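Local coordinates for protein delta-aminolevulinic acid dehydratase (Toxoplasma gondii ME49, PDB 3OBK) that catalyses the condensation of two molecules of delta-aminolevulinic acid into porphobilinogen, an early step of tetrapyrrole biosynthesis, and assembles as an octamer, at residues S216-P221 and Y296-A301; A89-P94 and A328-Y333; M287-V292 and K319-A324; L137-S142 and D224-H229. All blocks are in the same frame, centred on the assembly; numbering follows the deposited sequence.

How the interactions relate
All four contacts are buried, and each has at least one residue beside the bound porphobilinogen, yet they lie at different levels of a TIM barrel. Interaction 2 is deepest, spanning the interior between strands 89-95 and 328-331. Interaction 3 lies on the outer side of neighbouring strand 287-291, which pairs with 328-331, and is aromatic and apolar. Interactions 1 and 4 share helix 220-226: the first joins its start and the preceding turn to helix 293-305 through sulfur-aromatic and apolar contacts, the second its end to loop 137-142 with apolar packing and a water. Interactions 1 and 3 also reach the second subunit, whereas no other chain touches interaction 4. None has a direct hydrogen bond between its segments.

Interaction 1 (S216-P221 and Y296-A301); sequences SSFYGP and YAMLKA. With PBG (3-[5-(aminomethyl)-4-(carboxymethyl)-1H-pyrrol-3-yl]propanoic acid), chain L.
The hydroxyl oxygen OG of Ser-216 is gripped twice: Phe-218, which reaches across to Met-298, gives it its backbone N-H (N to OG 3.1 Å, nearly straight at 169°), and Glu-316 of the second subunit bonds it through OE2. The first bond closes an ST turn, a task for which the short hydroxyl arm of serine is well suited. With CG set opposite the carbonyl carbon (chi1 -71°), the Phe-218 ring extends from this turn toward helix 293-305, and its CE1 meets SD of Met-298 at 3.6 Å. The sulfur stands 4.9 Å from the ring centroid and 78° off the normal, so this is a Met-aromatic contact at the ring edge, where a polarisable sulfur meets weakly positive C-H groups. Nearby, CG of Pro-221 rests 4.2 Å from CB of Ala-297. Proline fits the first turn of helix 220-226, where no N-H is needed, and the small alanine lets the two helices approach.

Tyr-219, the N-cap of that helix, turns to the ligand side, where its CD2 lies 3.5 Å from O2A of porphobilinogen. Its hydroxyl is bonded to the carbonyl of Tyr-214, and Lys-213 makes a cation-pi contact with the ring. The chemistry is thus divided: dispersion and a sulfur-aromatic edge hold the two segments together, while polar groups of 216-221 serve the turn and the subunit interface, and the Tyr-219 ring borders the ligand.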
# COMPACT_ATOMS: atom_id res chain seq x y z
N SER A 216 9.08 10.60 -29.66
CA SER A 216 10.00 11.67 -29.28
C SER A 216 10.60 12.43 -30.47
O SER A 216 10.62 11.96 -31.63
CB SER A 216 11.16 11.08 -28.44
OG SER A 216 12.00 12.10 -27.92
N SER A 217 11.12 13.61 -30.13
CA SER A 217 11.84 14.44 -31.07
C SER A 217 13.38 14.35 -30.85
O SER A 217 14.15 15.01 -31.54
CB SER A 217 11.34 15.88 -30.96
OG SER A 217 11.94 16.55 -29.85
N PHE A 218 13.82 13.52 -29.92
CA PHE A 218 15.24 13.31 -29.67
C PHE A 218 15.89 12.18 -30.48
O PHE A 218 17.04 11.83 -30.20
CB PHE A 218 15.49 13.00 -28.19
CG PHE A 218 15.29 14.18 -27.30
CD1 PHE A 218 16.28 15.12 -27.18
CD2 PHE A 218 14.11 14.33 -26.59
CE1 PHE A 218 16.11 16.21 -26.35
CE2 PHE A 218 13.93 15.40 -25.80
CZ PHE A 218 14.92 16.36 -25.67
N TYR A 219 15.16 11.59 -31.44
CA TYR A 219 15.69 10.51 -32.27
C TYR A 219 16.31 10.98 -33.57
O TYR A 219 16.68 10.17 -34.43
CB TYR A 219 14.57 9.53 -32.67
CG TYR A 219 13.77 8.90 -31.56
CD1 TYR A 219 14.38 8.38 -30.46
CD2 TYR A 219 12.41 8.78 -31.67
CE1 TYR A 219 13.66 7.79 -29.46
CE2 TYR A 219 11.66 8.17 -30.69
CZ TYR A 219 12.28 7.69 -29.57
OH TYR A 219 11.54 7.10 -28.60
N GLY A 220 16.43 12.28 -33.75
CA GLY A 220 16.82 12.81 -35.05
C GLY A 220 18.17 12.35 -35.56
O GLY A 220 18.29 11.93 -36.71
N PRO A 221 19.21 12.47 -34.72
CA PRO A 221 20.54 12.06 -35.17
C PRO A 221 20.65 10.57 -35.48
O PRO A 221 21.35 10.20 -36.41
CB PRO A 221 21.46 12.47 -34.01
CG PRO A 221 20.72 13.59 -33.34
CD PRO A 221 19.27 13.26 -33.48
N TYR A 296 22.72 12.36 -26.69
CA TYR A 296 24.15 12.30 -26.97
C TYR A 296 24.66 13.56 -27.65
O TYR A 296 25.66 14.14 -27.26
CB TYR A 296 24.45 11.07 -27.87
CG TYR A 296 25.91 10.90 -28.26
CD1 TYR A 296 26.82 10.29 -27.39
CD2 TYR A 296 26.38 11.34 -29.49
CE1 TYR A 296 28.18 10.12 -27.76
CE2 TYR A 296 27.68 11.17 -29.86
CZ TYR A 296 28.60 10.58 -28.99
OH TYR A 296 29.91 10.44 -29.38
N ALA A 297 23.92 14.00 -28.66
CA ALA A 297 24.26 15.22 -29.41
C ALA A 297 24.28 16.44 -28.50
O ALA A 297 25.19 17.27 -28.59
CB ALA A 297 23.27 15.42 -30.55
N MET A 298 23.31 16.54 -27.61
CA MET A 298 23.26 17.68 -26.71
C MET A 298 24.54 17.80 -25.86
O MET A 298 25.11 18.88 -25.72
CB MET A 298 22.02 17.60 -25.83
CG MET A 298 20.77 18.12 -26.53
SD MET A 298 19.24 17.77 -25.60
CE MET A 298 19.55 18.69 -24.09
N LEU A 299 24.96 16.68 -25.30
CA LEU A 299 26.11 16.64 -24.41
C LEU A 299 27.33 17.04 -25.19
O LEU A 299 28.08 17.91 -24.73
CB LEU A 299 26.30 15.22 -23.84
CG LEU A 299 25.79 15.00 -22.41
CD1 LEU A 299 25.94 13.58 -21.90
CD2 LEU A 299 26.54 15.94 -21.48
N LYS A 300 27.53 16.39 -26.34
CA LYS A 300 28.66 16.70 -27.24
C LYS A 300 28.69 18.14 -27.70
O LYS A 300 29.73 18.80 -27.68
CB LYS A 300 28.61 15.85 -28.51
CG LYS A 300 29.21 14.47 -28.36
CD LYS A 300 30.77 14.50 -28.34
CE LYS A 300 31.32 13.09 -27.98
NZ LYS A 300 32.77 13.05 -27.77
N ALA A 301 27.53 18.62 -28.12
CA ALA A 301 27.41 19.99 -28.56
C ALA A 301 27.96 20.87 -27.47
O ALA A 301 28.79 21.74 -27.73
CB ALA A 301 26.00 20.33 -28.85
CHA PBG L . 13.86 2.24 -34.81
C1A PBG L . 14.77 2.86 -33.80
C2A PBG L . 14.89 4.22 -33.53
C3A PBG L . 15.84 4.32 -32.53
C4A PBG L . 16.20 3.03 -32.17
NA PBG L . 15.56 2.17 -32.97
C5A PBG L . 14.28 5.39 -34.26
C6A PBG L . 12.83 5.57 -34.14
O1A PBG L . 12.16 4.57 -33.76
O2A PBG L . 12.30 6.65 -34.48
C7A PBG L . 16.36 5.58 -31.96
C8A PBG L . 17.58 5.49 -31.13
C9A PBG L . 18.29 6.74 -30.80
O3A PBG L . 19.48 6.65 -30.49
O4A PBG L . 17.87 7.87 -31.10
N1 PBG L . 12.80 1.40 -34.34

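Interaction 2 (A89-P94 and A328-Y333); sequences AFMLFP and AVATYY. With PBG (3-[5-(aminomethyl)-4-(carboxymethyl)-1H-pyrrol-3-yl]propanoic acid), chain L.
Tyr-332 reaches toward Phe-93 and the bound porphobilinogen. Its CB packs against the ring of Tyr-296, and chi1 of -58° places CG opposite the carbonyl carbon, swinging the ring inward. Along the ring edge, CE2 comes within 3.3 Å of ligand atom O3A, which lies near the ring plane. At the tip, OH donates to that same O3A over a short 2.6 Å. It is also hydrogen-bonded to the hydroxyl of Tyr-290, so two polar partners fix it; a tyrosine suits this place because its rigid length carries a phenol to the propionate carboxylate. OH of Tyr-332 also passes 4.4 Å from CE2 of Phe-93. Through CE1, the Phe-93 ring approaches the pyrrole obliquely, 3.8 Å from NA, and gives the flat ligand an apolar neighbour.

Deeper in, CE of Met-91 touches CB of Ala-330 at 4.4 Å, a long flexible chain meeting a minimal one across the barrel interior. Strand 46-53 runs between the two strands and pairs in parallel with both, and its Pro-49 touches Phe-93 and Tyr-332. Strand 287-291 borders 328-331 on the far side, and helix 114-125 covers Leu-92 from outside.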
# COMPACT_ATOMS: atom_id res chain seq x y z
N ALA A 89 28.00 -5.82 -23.80
CA ALA A 89 26.77 -5.85 -24.61
C ALA A 89 26.71 -4.77 -25.67
O ALA A 89 26.88 -3.59 -25.39
CB ALA A 89 25.56 -5.74 -23.70
N PHE A 90 26.37 -5.18 -26.88
CA PHE A 90 26.46 -4.32 -28.04
C PHE A 90 25.20 -4.46 -28.86
O PHE A 90 24.74 -5.57 -29.14
CB PHE A 90 27.67 -4.71 -28.90
CG PHE A 90 28.96 -4.69 -28.17
CD1 PHE A 90 29.77 -3.60 -28.23
CD2 PHE A 90 29.35 -5.76 -27.41
CE1 PHE A 90 30.96 -3.58 -27.55
CE2 PHE A 90 30.52 -5.75 -26.72
CZ PHE A 90 31.32 -4.64 -26.78
N MET A 91 24.65 -3.34 -29.25
CA MET A 91 23.40 -3.29 -29.97
C MET A 91 23.80 -2.85 -31.38
O MET A 91 24.63 -1.96 -31.52
CB MET A 91 22.51 -2.28 -29.24
CG MET A 91 21.03 -2.27 -29.49
SD MET A 91 20.19 -1.10 -28.32
CE MET A 91 19.64 -2.13 -26.96
N LEU A 92 23.26 -3.48 -32.42
CA LEU A 92 23.67 -3.22 -33.81
C LEU A 92 22.55 -2.73 -34.72
O LEU A 92 21.51 -3.36 -34.85
CB LEU A 92 24.25 -4.47 -34.46
CG LEU A 92 25.24 -5.32 -33.68
CD1 LEU A 92 25.57 -6.49 -34.57
CD2 LEU A 92 26.49 -4.53 -33.29
N PHE A 93 22.80 -1.63 -35.39
CA PHE A 93 21.85 -1.05 -36.30
C PHE A 93 22.48 -1.00 -37.69
O PHE A 93 23.64 -0.65 -37.83
CB PHE A 93 21.53 0.36 -35.84
CG PHE A 93 20.88 0.44 -34.49
CD1 PHE A 93 19.53 0.19 -34.34
CD2 PHE A 93 21.59 0.86 -33.40
CE1 PHE A 93 18.92 0.32 -33.11
CE2 PHE A 93 21.00 1.01 -32.17
CZ PHE A 93 19.68 0.74 -32.02
N PRO A 94 21.74 -1.40 -38.73
CA PRO A 94 22.25 -1.32 -40.10
C PRO A 94 21.79 -0.08 -40.87
O PRO A 94 20.60 0.22 -40.90
CB PRO A 94 21.65 -2.55 -40.75
CG PRO A 94 20.36 -2.74 -40.06
CD PRO A 94 20.50 -2.18 -38.66
N ALA A 328 20.43 -1.69 -16.74
CA ALA A 328 21.41 -1.47 -17.82
C ALA A 328 21.03 -0.19 -18.51
O ALA A 328 19.85 0.16 -18.51
CB ALA A 328 21.39 -2.61 -18.81
N VAL A 329 22.01 0.48 -19.11
CA VAL A 329 21.76 1.70 -19.88
C VAL A 329 22.38 1.54 -21.27
O VAL A 329 23.54 1.22 -21.37
CB VAL A 329 22.43 2.90 -19.18
CG1 VAL A 329 22.17 4.19 -19.92
CG2 VAL A 329 21.93 2.98 -17.70
N ALA A 330 21.60 1.74 -22.33
CA ALA A 330 22.15 1.77 -23.68
C ALA A 330 22.65 3.20 -23.92
O ALA A 330 21.88 4.14 -23.79
CB ALA A 330 21.10 1.37 -24.71
N THR A 331 23.93 3.38 -24.23
CA THR A 331 24.42 4.75 -24.41
C THR A 331 25.57 4.83 -25.37
O THR A 331 26.45 4.01 -25.30
CB THR A 331 24.82 5.42 -23.05
OG1 THR A 331 25.44 6.69 -23.29
CG2 THR A 331 25.76 4.53 -22.27
N TYR A 332 25.57 5.83 -26.25
CA TYR A 332 26.66 6.02 -27.22
C TYR A 332 27.95 6.44 -26.50
O TYR A 332 29.04 6.36 -27.08
CB TYR A 332 26.24 7.01 -28.33
CG TYR A 332 25.01 6.53 -29.06
CD1 TYR A 332 25.09 5.53 -30.00
CD2 TYR A 332 23.76 7.05 -28.76
CE1 TYR A 332 23.98 5.09 -30.65
CE2 TYR A 332 22.63 6.62 -29.39
CZ TYR A 332 22.73 5.62 -30.35
OH TYR A 332 21.58 5.16 -30.98
N TYR A 333 27.84 6.84 -25.23
CA TYR A 333 29.04 7.07 -24.38
C TYR A 333 29.57 5.82 -23.65
O TYR A 333 30.45 5.93 -22.81
CB TYR A 333 28.74 8.14 -23.32
CG TYR A 333 28.95 9.55 -23.78
CD1 TYR A 333 30.22 10.05 -24.01
CD2 TYR A 333 27.88 10.39 -23.95
CE1 TYR A 333 30.41 11.37 -24.42
CE2 TYR A 333 28.06 11.71 -24.37
CZ TYR A 333 29.31 12.20 -24.60
OH TYR A 333 29.43 13.51 -25.00
CHA PBG L . 13.86 2.24 -34.81
C1A PBG L . 14.77 2.86 -33.80
C2A PBG L . 14.89 4.22 -33.53
C3A PBG L . 15.84 4.32 -32.53
C4A PBG L . 16.20 3.03 -32.17
NA PBG L . 15.56 2.17 -32.97
C5A PBG L . 14.28 5.39 -34.26
C6A PBG L . 12.83 5.57 -34.14
O1A PBG L . 12.16 4.57 -33.76
O2A PBG L . 12.30 6.65 -34.48
C7A PBG L . 16.36 5.58 -31.96
C8A PBG L . 17.58 5.49 -31.13
C9A PBG L . 18.29 6.74 -30.80
O3A PBG L . 19.48 6.65 -30.49
O4A PBG L . 17.87 7.87 -31.10
N1 PBG L . 12.80 1.40 -34.34

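Interaction 3 (M287-V292 and K319-A324); sequences MVAYHV and KSFRRA. With PBG (3-[5-(aminomethyl)-4-(carboxymethyl)-1H-pyrrol-3-yl]propanoic acid), chain L.
The ring of Phe-321 lies obliquely against Ala-289 and His-291, whose CB atoms both stand on one side of its plane, while CD2 of His-291 lies at its edge, close to that plane. The two aromatic rings have centroids 5.7 Å apart and planes turned by 72°, an oblique meeting. CE2 of Phe-321 also touches CB of His-291 at 3.9 Å. The approach to Ala-289 is tighter: CD1 of Phe-321 lies 3.5 Å from its CB, and the single methyl of alanine allows the large ring to come down on the strand. The imidazole is further secured through ND1, which is hydrogen-bonded to OG1 of Thr-331.

This is the usual layering of a TIM barrel, in which helix 310-324 covers the outside of strand 287-291 on the way to the neighbouring parallel strand 328-331. Residues alternate along the strand: Ala-289 faces the helix, whereas Tyr-290 points away from it into the barrel, where CE1 stands 3.5 Å from ligand atom O3A. Val-292, the N-cap of the following helix, places CB 3.5 Å from O4A, a branched apolar side chain beside the carboxylate. On the helix, Arg-323 forms a salt bridge to Asp-274 of the second subunit.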
# COMPACT_ATOMS: atom_id res chain seq x y z
N MET A 287 15.21 -3.77 -15.95
CA MET A 287 14.94 -2.53 -16.65
C MET A 287 16.15 -2.05 -17.41
O MET A 287 17.26 -2.16 -16.94
CB MET A 287 14.52 -1.44 -15.66
CG MET A 287 13.20 -1.63 -14.91
SD MET A 287 11.78 -2.05 -15.94
CE MET A 287 11.56 -0.59 -16.94
N VAL A 288 15.90 -1.51 -18.59
CA VAL A 288 16.92 -0.91 -19.42
C VAL A 288 16.42 0.44 -19.82
O VAL A 288 15.23 0.63 -20.00
CB VAL A 288 17.23 -1.78 -20.69
CG1 VAL A 288 18.49 -1.33 -21.35
CG2 VAL A 288 17.36 -3.25 -20.32
N ALA A 289 17.33 1.39 -19.91
CA ALA A 289 17.01 2.75 -20.37
C ALA A 289 17.91 3.07 -21.57
O ALA A 289 19.00 2.55 -21.68
CB ALA A 289 17.21 3.71 -19.25
N TYR A 290 17.43 3.91 -22.49
CA TYR A 290 18.20 4.27 -23.68
C TYR A 290 18.50 5.77 -23.64
O TYR A 290 17.59 6.61 -23.72
CB TYR A 290 17.42 3.94 -24.93
CG TYR A 290 18.25 3.68 -26.17
CD1 TYR A 290 19.17 4.59 -26.65
CD2 TYR A 290 18.06 2.51 -26.90
CE1 TYR A 290 19.91 4.33 -27.84
CE2 TYR A 290 18.79 2.24 -28.05
CZ TYR A 290 19.71 3.14 -28.52
OH TYR A 290 20.38 2.80 -29.68
N HIS A 291 19.79 6.08 -23.52
CA HIS A 291 20.32 7.41 -23.66
C HIS A 291 20.48 7.68 -25.16
O HIS A 291 21.49 7.27 -25.76
CB HIS A 291 21.67 7.48 -22.95
CG HIS A 291 22.20 8.86 -22.75
ND1 HIS A 291 23.54 9.16 -22.90
CD2 HIS A 291 21.59 10.02 -22.40
CE1 HIS A 291 23.73 10.45 -22.64
NE2 HIS A 291 22.56 10.99 -22.33
N VAL A 292 19.49 8.33 -25.77
CA VAL A 292 19.32 8.31 -27.21
C VAL A 292 20.17 9.34 -27.94
O VAL A 292 20.68 10.29 -27.34
CB VAL A 292 17.86 8.53 -27.62
CG1 VAL A 292 16.95 7.55 -26.91
CG2 VAL A 292 17.43 9.97 -27.40
N LYS A 319 25.04 7.70 -13.55
CA LYS A 319 24.62 7.50 -12.18
C LYS A 319 23.14 7.79 -12.02
O LYS A 319 22.45 7.06 -11.33
CB LYS A 319 25.43 8.38 -11.21
CG LYS A 319 25.18 8.14 -9.75
CD LYS A 319 25.45 6.71 -9.34
CE LYS A 319 26.90 6.32 -9.41
NZ LYS A 319 27.76 7.02 -8.37
N SER A 320 22.65 8.84 -12.68
CA SER A 320 21.22 9.15 -12.65
C SER A 320 20.30 8.05 -13.23
O SER A 320 19.31 7.73 -12.62
CB SER A 320 20.96 10.51 -13.31
OG SER A 320 21.46 11.56 -12.48
N PHE A 321 20.64 7.45 -14.36
CA PHE A 321 19.85 6.33 -14.91
C PHE A 321 19.75 5.16 -13.94
O PHE A 321 18.73 4.45 -13.85
CB PHE A 321 20.53 5.77 -16.16
CG PHE A 321 20.20 6.49 -17.38
CD1 PHE A 321 18.91 6.44 -17.90
CD2 PHE A 321 21.16 7.22 -18.05
CE1 PHE A 321 18.61 7.14 -19.04
CE2 PHE A 321 20.86 7.88 -19.19
CZ PHE A 321 19.60 7.86 -19.68
N ARG A 322 20.84 4.98 -13.23
CA ARG A 322 20.98 3.89 -12.34
C ARG A 322 20.16 4.14 -11.07
O ARG A 322 19.41 3.27 -10.66
CB ARG A 322 22.46 3.73 -12.09
CG ARG A 322 22.85 2.39 -11.69
CD ARG A 322 23.41 1.43 -12.76
NE ARG A 322 23.86 0.34 -11.88
CZ ARG A 322 23.30 -0.86 -11.72
NH1 ARG A 322 23.78 -1.68 -10.79
NH2 ARG A 322 22.35 -1.29 -12.50
N ARG A 323 20.25 5.33 -10.48
CA ARG A 323 19.44 5.69 -9.32
C ARG A 323 17.92 5.59 -9.64
O ARG A 323 17.15 5.05 -8.86
CB ARG A 323 19.77 7.10 -8.88
CG ARG A 323 18.95 7.61 -7.68
CD ARG A 323 18.90 9.16 -7.58
NE ARG A 323 18.40 9.70 -8.82
CZ ARG A 323 19.05 10.50 -9.68
NH1 ARG A 323 20.26 10.99 -9.42
NH2 ARG A 323 18.45 10.83 -10.81
N ALA A 324 17.55 6.09 -10.82
CA ALA A 324 16.20 6.06 -11.34
C ALA A 324 15.65 4.64 -11.55
O ALA A 324 14.45 4.47 -11.61
CB ALA A 324 16.15 6.83 -12.61
CHA PBG L . 13.86 2.24 -34.81
C1A PBG L . 14.77 2.86 -33.80
C2A PBG L . 14.89 4.22 -33.53
C3A PBG L . 15.84 4.32 -32.53
C4A PBG L . 16.20 3.03 -32.17
NA PBG L . 15.56 2.17 -32.97
C5A PBG L . 14.28 5.39 -34.26
C6A PBG L . 12.83 5.57 -34.14
O1A PBG L . 12.16 4.57 -33.76
O2A PBG L . 12.30 6.65 -34.48
C7A PBG L . 16.36 5.58 -31.96
C8A PBG L . 17.58 5.49 -31.13
C9A PBG L . 18.29 6.74 -30.80
O3A PBG L . 19.48 6.65 -30.49
O4A PBG L . 17.87 7.87 -31.10
N1 PBG L . 12.80 1.40 -34.34

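Interaction 4 (L137-S142 and D224-H229). With PBG (3-[5-(aminomethyl)-4-(carboxymethyl)-1H-pyrrol-3-yl]propanoic acid), chain L.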
# COMPACT_ATOMS: atom_id res chain seq x y z
N LEU A 137 11.02 -2.26 -38.80
CA LEU A 137 11.19 -2.22 -40.24
C LEU A 137 11.78 -0.91 -40.69
O LEU A 137 12.06 -0.76 -41.84
CB LEU A 137 9.86 -2.43 -40.94
CG LEU A 137 9.14 -3.71 -40.56
CD1 LEU A 137 7.88 -3.86 -41.40
CD2 LEU A 137 10.02 -4.93 -40.74
N ASP A 138 11.97 0.05 -39.81
CA ASP A 138 12.28 1.38 -40.34
C ASP A 138 13.61 1.47 -41.04
O ASP A 138 13.73 2.24 -41.96
CB ASP A 138 12.06 2.55 -39.36
CG ASP A 138 12.52 2.29 -37.96
OD1 ASP A 138 12.30 1.19 -37.40
OD2 ASP A 138 13.02 3.27 -37.37
N PRO A 139 14.60 0.68 -40.62
CA PRO A 139 15.85 0.79 -41.36
C PRO A 139 15.73 0.25 -42.77
O PRO A 139 16.61 0.48 -43.59
CB PRO A 139 16.85 -0.05 -40.54
CG PRO A 139 16.24 -0.22 -39.16
CD PRO A 139 14.75 -0.09 -39.36
N TYR A 140 14.68 -0.51 -43.02
CA TYR A 140 14.48 -1.15 -44.32
C TYR A 140 13.30 -0.60 -45.06
O TYR A 140 13.01 -1.05 -46.15
CB TYR A 140 14.24 -2.64 -44.09
CG TYR A 140 15.33 -3.28 -43.28
CD1 TYR A 140 16.46 -3.82 -43.89
CD2 TYR A 140 15.23 -3.35 -41.89
CE1 TYR A 140 17.43 -4.42 -43.15
CE2 TYR A 140 16.21 -3.94 -41.15
CZ TYR A 140 17.30 -4.47 -41.78
OH TYR A 140 18.28 -5.05 -41.04
N SER A 141 12.61 0.36 -44.46
CA SER A 141 11.36 0.85 -45.01
C SER A 141 11.62 2.08 -45.85
O SER A 141 12.29 3.01 -45.42
CB SER A 141 10.38 1.20 -43.88
OG SER A 141 9.37 2.06 -44.35
N SER A 142 11.06 2.09 -47.05
CA SER A 142 11.19 3.24 -47.95
C SER A 142 10.35 4.41 -47.48
O SER A 142 10.40 5.50 -48.07
CB SER A 142 10.82 2.87 -49.40
OG SER A 142 9.61 2.15 -49.53
N ASP A 224 19.47 10.35 -38.95
CA ASP A 224 20.51 10.77 -39.88
C ASP A 224 21.45 9.60 -40.12
O ASP A 224 21.82 9.34 -41.27
CB ASP A 224 21.30 11.97 -39.35
CG ASP A 224 20.45 13.23 -39.18
OD1 ASP A 224 19.39 13.36 -39.85
OD2 ASP A 224 20.86 14.12 -38.37
N ALA A 225 21.80 8.88 -39.05
CA ALA A 225 22.75 7.76 -39.14
C ALA A 225 22.29 6.67 -40.10
O ALA A 225 23.08 6.17 -40.92
CB ALA A 225 23.05 7.17 -37.78
N LEU A 226 21.00 6.31 -40.00
CA LEU A 226 20.40 5.29 -40.89
C LEU A 226 19.77 5.83 -42.18
O LEU A 226 19.36 5.04 -43.05
CB LEU A 226 19.34 4.52 -40.13
CG LEU A 226 19.82 3.40 -39.23
CD1 LEU A 226 20.93 3.91 -38.35
CD2 LEU A 226 18.65 2.80 -38.42
N ASP A 227 19.69 7.15 -42.29
CA ASP A 227 18.98 7.82 -43.39
C ASP A 227 17.54 7.31 -43.47
O ASP A 227 17.09 6.80 -44.47
CB ASP A 227 19.73 7.64 -44.72
CG ASP A 227 19.22 8.57 -45.82
OD1 ASP A 227 18.73 9.67 -45.54
OD2 ASP A 227 19.30 8.16 -46.98
N SER A 228 16.82 7.46 -42.37
CA SER A 228 15.56 6.74 -42.20
C SER A 228 14.46 7.66 -41.69
O SER A 228 13.48 7.22 -41.11
CB SER A 228 15.77 5.51 -41.29
OG SER A 228 16.23 5.89 -40.01
N HIS A 229 14.63 8.95 -41.97
CA HIS A 229 13.60 9.92 -41.72
C HIS A 229 12.30 9.57 -42.44
O HIS A 229 12.32 9.12 -43.58
CB HIS A 229 14.08 11.30 -42.13
CG HIS A 229 15.08 11.88 -41.19
ND1 HIS A 229 14.72 12.43 -39.98
CD2 HIS A 229 16.43 11.98 -41.27
CE1 HIS A 229 15.80 12.86 -39.35
NE2 HIS A 229 16.85 12.61 -40.11
CHA PBG L . 13.86 2.24 -34.81
C1A PBG L . 14.77 2.86 -33.80
C2A PBG L . 14.89 4.22 -33.53
C3A PBG L . 15.84 4.32 -32.53
C4A PBG L . 16.20 3.03 -32.17
NA PBG L . 15.56 2.17 -32.97
C5A PBG L . 14.28 5.39 -34.26
C6A PBG L . 12.83 5.57 -34.14
O1A PBG L . 12.16 4.57 -33.76
O2A PBG L . 12.30 6.65 -34.48
C7A PBG L . 16.36 5.58 -31.96
C8A PBG L . 17.58 5.49 -31.13
C9A PBG L . 18.29 6.74 -30.80
O3A PBG L . 19.48 6.65 -30.49
O4A PBG L . 17.87 7.87 -31.10
N1 PBG L . 12.80 1.40 -34.34
O HOH W 1 19.02 1.91 -43.12
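Pro-139 and Leu-226 pack where a Schellman motif ends helix 220-226 against the loop that follows barrel strand 130-135. Their apolar side chains run alongside each other in the same direction, and CG of the proline meets CD2 of the leucine at 3.9 Å. The rigid proline ring, which bears no polar group, suits this apolar place beside leucine. A second van der Waals touch brings CB of Ser-228 to 3.9 Å from the carbonyl oxygen of Asp-138; a side chain as small as serine fits this close approach of the two backbones.

Among backbone features, Asp-227 takes a positive phi and turns the chain out of the helix, so that Ser-228 N bonds the carbonyl of Arg-223. A water lies within hydrogen-bonding distance of both sides, 2.8 Å from Pro-139 O and 3.1 Å from Leu-226 O.

The charged and polar side chains act in two places. Asp-138 faces the ligand, whose amino group N1 makes a weak bond to OD1, doubtful in its detail, while Lys-236 forms a long, weak ion pair with OD2. On the helix side His-229 folds back to Asp-224, NE2 donating to OD1 over 2.7 Å at 167°. The carboxylate oxygen is met on its anti side, 33° out of the carboxylate plane, yet it lies only 7° out of the imidazole plane.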